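Local coordinates for putative NADPH:quinone reductase (Bacillus thuringiensis, PDB 3GMS), which is of unproven function but probably reduces quinones with NADPH, as a member of the medium-chain dehydrogenase/reductase family, at residues N179-T182 / E183-L186; Y202-V205 / M206-N210; K279-E282 / T283-L287. One frame throughout, in Å; residues are numbered along the deposited sequence.

Interaction 1: residues N179-T182 / E183-L186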
# COMPACT_ATOMS: atom_id res chain seq x y z
N ASN A 179 -4.58 -10.55 -18.88
CA ASN A 179 -5.77 -11.19 -18.34
C ASN A 179 -5.52 -12.01 -17.08
O ASN A 179 -6.42 -12.70 -16.61
CB ASN A 179 -6.47 -12.04 -19.43
CG ASN A 179 -5.59 -13.18 -19.92
OD1 ASN A 179 -4.42 -13.30 -19.52
ND2 ASN A 179 -6.15 -14.02 -20.82
N LYS A 180 -4.32 -11.89 -16.51
CA LYS A 180 -3.89 -12.72 -15.37
C LYS A 180 -4.75 -12.59 -14.12
O LYS A 180 -4.91 -13.56 -13.37
CB LYS A 180 -2.43 -12.47 -15.02
CG LYS A 180 -1.51 -13.44 -15.69
CD LYS A 180 -0.31 -12.73 -16.24
CE LYS A 180 0.32 -13.61 -17.32
NZ LYS A 180 1.54 -12.96 -17.84
N HIS A 181 -5.32 -11.41 -13.90
CA HIS A 181 -6.14 -11.19 -12.72
C HIS A 181 -7.64 -11.00 -13.00
O HIS A 181 -8.41 -10.72 -12.09
CB HIS A 181 -5.58 -10.01 -11.89
CG HIS A 181 -4.15 -10.19 -11.49
ND1 HIS A 181 -3.09 -9.86 -12.31
CD2 HIS A 181 -3.59 -10.65 -10.34
CE1 HIS A 181 -1.95 -10.11 -11.69
NE2 HIS A 181 -2.23 -10.58 -10.49
N THR A 182 -8.04 -11.16 -14.26
CA THR A 182 -9.40 -10.82 -14.68
C THR A 182 -10.45 -11.55 -13.87
O THR A 182 -11.36 -10.91 -13.31
CB THR A 182 -9.60 -11.02 -16.22
OG1 THR A 182 -8.70 -10.15 -16.92
CG2 THR A 182 -11.02 -10.68 -16.65
N GLU A 183 -10.32 -12.88 -13.76
CA GLU A 183 -11.31 -13.68 -13.03
C GLU A 183 -11.40 -13.24 -11.58
O GLU A 183 -12.51 -13.03 -11.07
CB GLU A 183 -11.03 -15.19 -13.13
CG GLU A 183 -11.95 -16.06 -12.22
CD GLU A 183 -13.41 -16.11 -12.69
OE1 GLU A 183 -13.69 -15.72 -13.85
OE2 GLU A 183 -14.30 -16.56 -11.91
N GLU A 184 -10.25 -13.06 -10.93
CA GLU A 184 -10.22 -12.66 -9.53
C GLU A 184 -10.88 -11.28 -9.37
O GLU A 184 -11.75 -11.12 -8.52
CB GLU A 184 -8.79 -12.67 -8.98
CG GLU A 184 -8.05 -14.03 -9.13
CD GLU A 184 -7.15 -14.14 -10.38
OE1 GLU A 184 -7.65 -14.11 -11.56
OE2 GLU A 184 -5.91 -14.30 -10.15
N LEU A 185 -10.50 -10.33 -10.22
CA LEU A 185 -11.12 -8.97 -10.15
C LEU A 185 -12.64 -9.00 -10.31
O LEU A 185 -13.38 -8.40 -9.51
CB LEU A 185 -10.47 -8.00 -11.14
CG LEU A 185 -9.01 -7.66 -10.85
CD1 LEU A 185 -8.41 -6.95 -12.00
CD2 LEU A 185 -8.98 -6.78 -9.54
N LEU A 186 -13.14 -9.73 -11.32
CA LEU A 186 -14.59 -9.87 -11.42
C LEU A 186 -15.25 -10.48 -10.18
O LEU A 186 -16.25 -9.95 -9.71
CB LEU A 186 -15.02 -10.62 -12.69
CG LEU A 186 -14.53 -9.96 -13.98
CD1 LEU A 186 -14.60 -10.97 -15.10
CD2 LEU A 186 -15.36 -8.70 -14.30
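Thr182 and Leu186 touch across the first turn of helix 182-188, in the Rossmann-type half of the chain. Their side chains lie side by side and point the same way, with Thr182 CG2 3.9 Å from Leu186 CD1. CG2 lies anti to the backbone N of Thr182 (chi1 of OG1 -61°), which lays the methyl alongside the leucine. The N-H of Leu186 bonds to Thr182 O at 2.9 Å. The preceding bond, Leu185 N to His181 O, is 2.8 Å long. Leu185 also sets its branch against the His181 carbonyl, with Leu185 CG 3.4 Å from His181 O. Leu185 CD1 reaches His181 CB at 4.2 Å, a looser apolar contact.

The helix is entered through a type I beta turn from Asn179 to Thr182. Thr182 N bonds to Asn179 O across the turn at 3.2 Å, and Thr182 OG1 adds a weak bond to the same oxygen. Further out, the side chains of Thr182, Leu185 and Leu186 all rest on Val193 of strand 192-195, and Leu185 also reaches Ala174 and Thr176 of strand 171-176. The ring of His181 meets that of His159 on helix 156-168 nearly at right angles. Glu183 turns to a salt bridge with Arg187, one turn on. Glu184 bends at chi2 (96°) and folds back over the turn. Both atoms that meet there are acceptors, so it is proximity and not a hydrogen bond that leaves Glu184 OE1 3.3 Å from Lys180 O.

Interaction 2: residues Y202-V205 / M206-N210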
# COMPACT_ATOMS: atom_id res chain seq x y z
N TYR A 202 -9.34 4.07 -24.10
CA TYR A 202 -10.29 5.20 -24.28
C TYR A 202 -11.63 4.77 -24.88
O TYR A 202 -12.70 5.03 -24.33
CB TYR A 202 -9.64 6.31 -25.12
CG TYR A 202 -10.58 7.47 -25.39
CD1 TYR A 202 -10.82 8.45 -24.42
CD2 TYR A 202 -11.26 7.58 -26.62
CE1 TYR A 202 -11.68 9.51 -24.66
CE2 TYR A 202 -12.12 8.63 -26.86
CZ TYR A 202 -12.34 9.60 -25.88
OH TYR A 202 -13.21 10.65 -26.10
N GLU A 203 -11.58 4.07 -26.01
CA GLU A 203 -12.83 3.70 -26.68
C GLU A 203 -13.74 2.79 -25.83
O GLU A 203 -14.97 2.93 -25.87
CB GLU A 203 -12.54 3.09 -28.07
CG GLU A 203 -12.17 4.16 -29.14
CD GLU A 203 -13.31 5.16 -29.49
OE1 GLU A 203 -13.01 6.37 -29.70
OE2 GLU A 203 -14.51 4.76 -29.58
N THR A 204 -13.15 1.88 -25.05
CA THR A 204 -13.96 0.97 -24.24
C THR A 204 -14.63 1.71 -23.11
O THR A 204 -15.79 1.47 -22.81
CB THR A 204 -13.17 -0.26 -23.71
OG1 THR A 204 -12.47 -0.90 -24.80
CG2 THR A 204 -14.10 -1.24 -23.07
N VAL A 205 -13.89 2.62 -22.47
CA VAL A 205 -14.52 3.41 -21.40
C VAL A 205 -15.69 4.22 -21.97
O VAL A 205 -16.75 4.34 -21.33
CB VAL A 205 -13.53 4.38 -20.71
CG1 VAL A 205 -14.26 5.23 -19.70
CG2 VAL A 205 -12.42 3.56 -20.06
N MET A 206 -15.46 4.77 -23.16
CA MET A 206 -16.50 5.54 -23.87
C MET A 206 -17.75 4.65 -24.12
O MET A 206 -18.87 5.06 -23.82
CB MET A 206 -15.92 6.24 -25.13
CG MET A 206 -14.99 7.47 -24.79
SD MET A 206 -15.80 8.80 -23.90
CE MET A 206 -16.71 9.43 -25.33
N GLU A 207 -17.54 3.42 -24.57
CA GLU A 207 -18.68 2.48 -24.70
C GLU A 207 -19.35 2.21 -23.36
O GLU A 207 -20.58 2.27 -23.23
CB GLU A 207 -18.27 1.20 -25.44
CG GLU A 207 -19.42 0.19 -25.60
CD GLU A 207 -19.17 -0.82 -26.72
OE1 GLU A 207 -18.07 -0.78 -27.31
OE2 GLU A 207 -20.07 -1.65 -27.02
N LEU A 208 -18.54 1.97 -22.31
CA LEU A 208 -19.09 1.56 -21.03
C LEU A 208 -19.82 2.67 -20.35
O LEU A 208 -20.69 2.42 -19.49
CB LEU A 208 -17.98 1.02 -20.10
CG LEU A 208 -17.31 -0.27 -20.56
CD1 LEU A 208 -15.96 -0.46 -19.82
CD2 LEU A 208 -18.26 -1.50 -20.43
N THR A 209 -19.47 3.92 -20.70
CA THR A 209 -20.09 5.09 -20.08
C THR A 209 -21.04 5.84 -21.01
O THR A 209 -21.45 6.96 -20.70
CB THR A 209 -19.04 6.09 -19.50
OG1 THR A 209 -18.14 6.52 -20.54
CG2 THR A 209 -18.25 5.42 -18.41
N ASN A 210 -21.41 5.22 -22.14
CA ASN A 210 -22.37 5.85 -23.07
C ASN A 210 -21.89 7.25 -23.53
O ASN A 210 -22.68 8.21 -23.60
CB ASN A 210 -23.75 5.99 -22.41
CG ASN A 210 -24.36 4.64 -22.02
OD1 ASN A 210 -24.37 3.71 -22.82
ND2 ASN A 210 -24.85 4.53 -20.78
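Tyr202 carries CG anti to its own N (chi1 177°), while Met206 has CG beside its N (chi1 -72°), and so the methionine CG comes to lie on the tyrosine ring. Further bends at chi2 and chi3 keep the sulfur and methyl of Met206 close to the phenol. The pair sits on helix 201-208 of the Rossmann-type domain and makes a Met-aromatic contact one turn apart. Met206 CG lies over one face of the ring, 3.8 Å from the Tyr202 ring centroid and offset toward the rim. This is a CH-pi contact. The sulfur stands obliquely, with Met206 SD 4.7 Å from the same Tyr202 centroid. The methyl Met206 CE passes 3.8 Å from Tyr202 OH.

On another side of the helix, Thr204 and Leu208 run side by side, with Thr204 CG2 3.8 Å from Leu208 CD1. Both pack on Tyr192 of strand 192-195, Val205 is buried against Ile194 of that strand, and Thr204 OG1 bonds back to Pro200 O.

Backbone bonds from Met206, Glu207 and Leu208 to the residues four earlier hold the turns. The helix then ends in a Schellman motif. Asn210 is its C-prime residue, with positive phi (57°). Gly211 N turns back to Met206 O, and Asn210 N to Glu207 O. Thr209, already outside helical angles, still holds Val205 O twice, so this carbonyl near the helix end has two donors. Thr209 N reaches Val205 O at 2.8 Å. Thr209 OG1, which also pairs with Gly213 N, comes from the opposite face of the carbonyl plane and lies 2.7 Å from Val205 O.

Interaction 3: residues K279-E282 / T283-L287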
# COMPACT_ATOMS: atom_id res chain seq x y z
N LYS A 279 -8.19 10.31 14.46
CA LYS A 279 -8.83 9.94 13.21
C LYS A 279 -8.10 8.77 12.51
O LYS A 279 -8.73 7.89 11.88
CB LYS A 279 -8.91 11.12 12.25
CG LYS A 279 -9.53 10.69 10.92
CD LYS A 279 -10.07 11.79 10.04
CE LYS A 279 -10.57 11.14 8.77
NZ LYS A 279 -11.46 12.03 8.03
N TRP A 280 -6.77 8.83 12.56
CA TRP A 280 -5.92 7.78 11.96
C TRP A 280 -6.26 6.43 12.63
O TRP A 280 -6.56 5.46 11.96
CB TRP A 280 -4.46 8.20 12.13
CG TRP A 280 -3.45 7.40 11.36
CD1 TRP A 280 -3.05 7.59 10.06
CD2 TRP A 280 -2.70 6.30 11.86
NE1 TRP A 280 -2.10 6.65 9.73
CE2 TRP A 280 -1.84 5.87 10.81
CE3 TRP A 280 -2.63 5.65 13.10
CZ2 TRP A 280 -0.96 4.78 10.96
CZ3 TRP A 280 -1.74 4.57 13.25
CH2 TRP A 280 -0.91 4.17 12.18
N GLN A 281 -6.28 6.38 13.97
CA GLN A 281 -6.69 5.16 14.69
C GLN A 281 -8.11 4.71 14.39
O GLN A 281 -8.35 3.52 14.18
CB GLN A 281 -6.54 5.32 16.20
CG GLN A 281 -5.14 5.47 16.71
CD GLN A 281 -4.33 4.16 16.70
OE1 GLN A 281 -4.87 3.04 16.69
NE2 GLN A 281 -3.03 4.31 16.73
N GLU A 282 -9.07 5.65 14.35
CA GLU A 282 -10.45 5.34 14.01
C GLU A 282 -10.58 4.73 12.64
O GLU A 282 -11.39 3.83 12.40
CB GLU A 282 -11.27 6.63 14.03
CG GLU A 282 -11.65 6.99 15.42
CD GLU A 282 -12.70 6.02 15.91
OE1 GLU A 282 -13.85 6.13 15.44
OE2 GLU A 282 -12.36 5.13 16.72
N THR A 283 -9.75 5.22 11.72
CA THR A 283 -9.77 4.70 10.35
C THR A 283 -9.29 3.24 10.35
O THR A 283 -9.85 2.39 9.65
CB THR A 283 -8.91 5.59 9.41
OG1 THR A 283 -9.42 6.93 9.45
CG2 THR A 283 -8.97 5.11 7.97
N PHE A 284 -8.25 2.95 11.13
CA PHE A 284 -7.81 1.55 11.24
C PHE A 284 -8.88 0.69 11.89
O PHE A 284 -9.10 -0.45 11.48
CB PHE A 284 -6.50 1.41 11.99
CG PHE A 284 -5.30 1.51 11.11
CD1 PHE A 284 -4.67 2.71 10.92
CD2 PHE A 284 -4.85 0.38 10.41
CE1 PHE A 284 -3.54 2.79 10.06
CE2 PHE A 284 -3.72 0.44 9.57
CZ PHE A 284 -3.08 1.66 9.40
N ARG A 285 -9.60 1.24 12.87
CA ARG A 285 -10.65 0.43 13.52
C ARG A 285 -11.68 0.02 12.52
O ARG A 285 -12.22 -1.08 12.58
CB ARG A 285 -11.27 1.16 14.72
CG ARG A 285 -10.45 0.95 15.97
CD ARG A 285 -11.19 1.42 17.24
NE ARG A 285 -11.09 2.87 17.33
CZ ARG A 285 -10.02 3.52 17.79
NH1 ARG A 285 -8.95 2.87 18.25
NH2 ARG A 285 -10.03 4.84 17.81
N HIS A 286 -11.92 0.90 11.55
CA HIS A 286 -12.84 0.65 10.50
C HIS A 286 -12.41 -0.42 9.51
O HIS A 286 -13.22 -1.29 9.15
CB HIS A 286 -13.22 1.93 9.73
CG HIS A 286 -14.36 1.69 8.80
ND1 HIS A 286 -15.64 1.40 9.25
CD2 HIS A 286 -14.40 1.56 7.45
CE1 HIS A 286 -16.43 1.17 8.22
NE2 HIS A 286 -15.70 1.26 7.11
N LEU A 287 -11.16 -0.35 9.07
CA LEU A 287 -10.62 -1.38 8.17
C LEU A 287 -10.65 -2.73 8.87
O LEU A 287 -11.03 -3.72 8.26
CB LEU A 287 -9.18 -1.04 7.77
CG LEU A 287 -8.96 0.22 6.93
CD1 LEU A 287 -7.45 0.52 6.91
CD2 LEU A 287 -9.45 -0.00 5.55
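The backbone is regular helix, part of helix 277-292, with bonds four residues apart from Thr283, Phe284, Arg285 and His286 back to Lys279 through Glu282. Thr283 OG1 adds a second bond to Lys279 O at 2.7 Å, from the face of the carbonyl plane opposite Thr283 N. Lys279 NZ makes a salt bridge with Glu138.

Phe284 turns an edge to one face of Trp280. Phe284 CE1 stands 3.4 Å from Trp280 CZ2, and the ring planes meet at 58°. Trp280 NE1 bonds to Asn272, and Arg94 makes a cation-pi contact with the indole.

Arg285 grips Glu282 side-on. Its NE and NH2 both go to Glu282 OE2, at 2.7 Å and 2.6 Å, and the oxygen lies in the guanidinium plane. The bend at chi3 (-79°) folds the guanidinium back over the helix, so one of its faces lies over Gln281 O. The carboxylate is turned 39° from the guanidinium.

Leu130 of helix 127-139 and Val111 of strand 110-112 cover the aromatic pair. This is an amphipathic helix: a tilted edge-to-face Trp-Phe pair faces the protein and an i to i+3 salt bridge lies along its partly exposed side.

In the fold
Interactions 2 and 3 lie along helices; interaction 1 is the turn into one. The three follow in series along the chain, in its zinc-binding dehydrogenase part. The helices of interactions 1 and 2 pack on the same strand, 192-195, an outermost strand of the six-stranded parallel sheet. The centres of these two contacts are 20 Å apart, and their nearest atoms about 10 Å. Interaction 3 belongs to another region, where helix 277-292 packs on helix 127-139 and strand 110-112. Its centre is 29 Å from that of interaction 1 and 36 Å from that of interaction 2. The parallel sheet is the Rossmann-type part, which in relatives binds the nicotinamide cofactor.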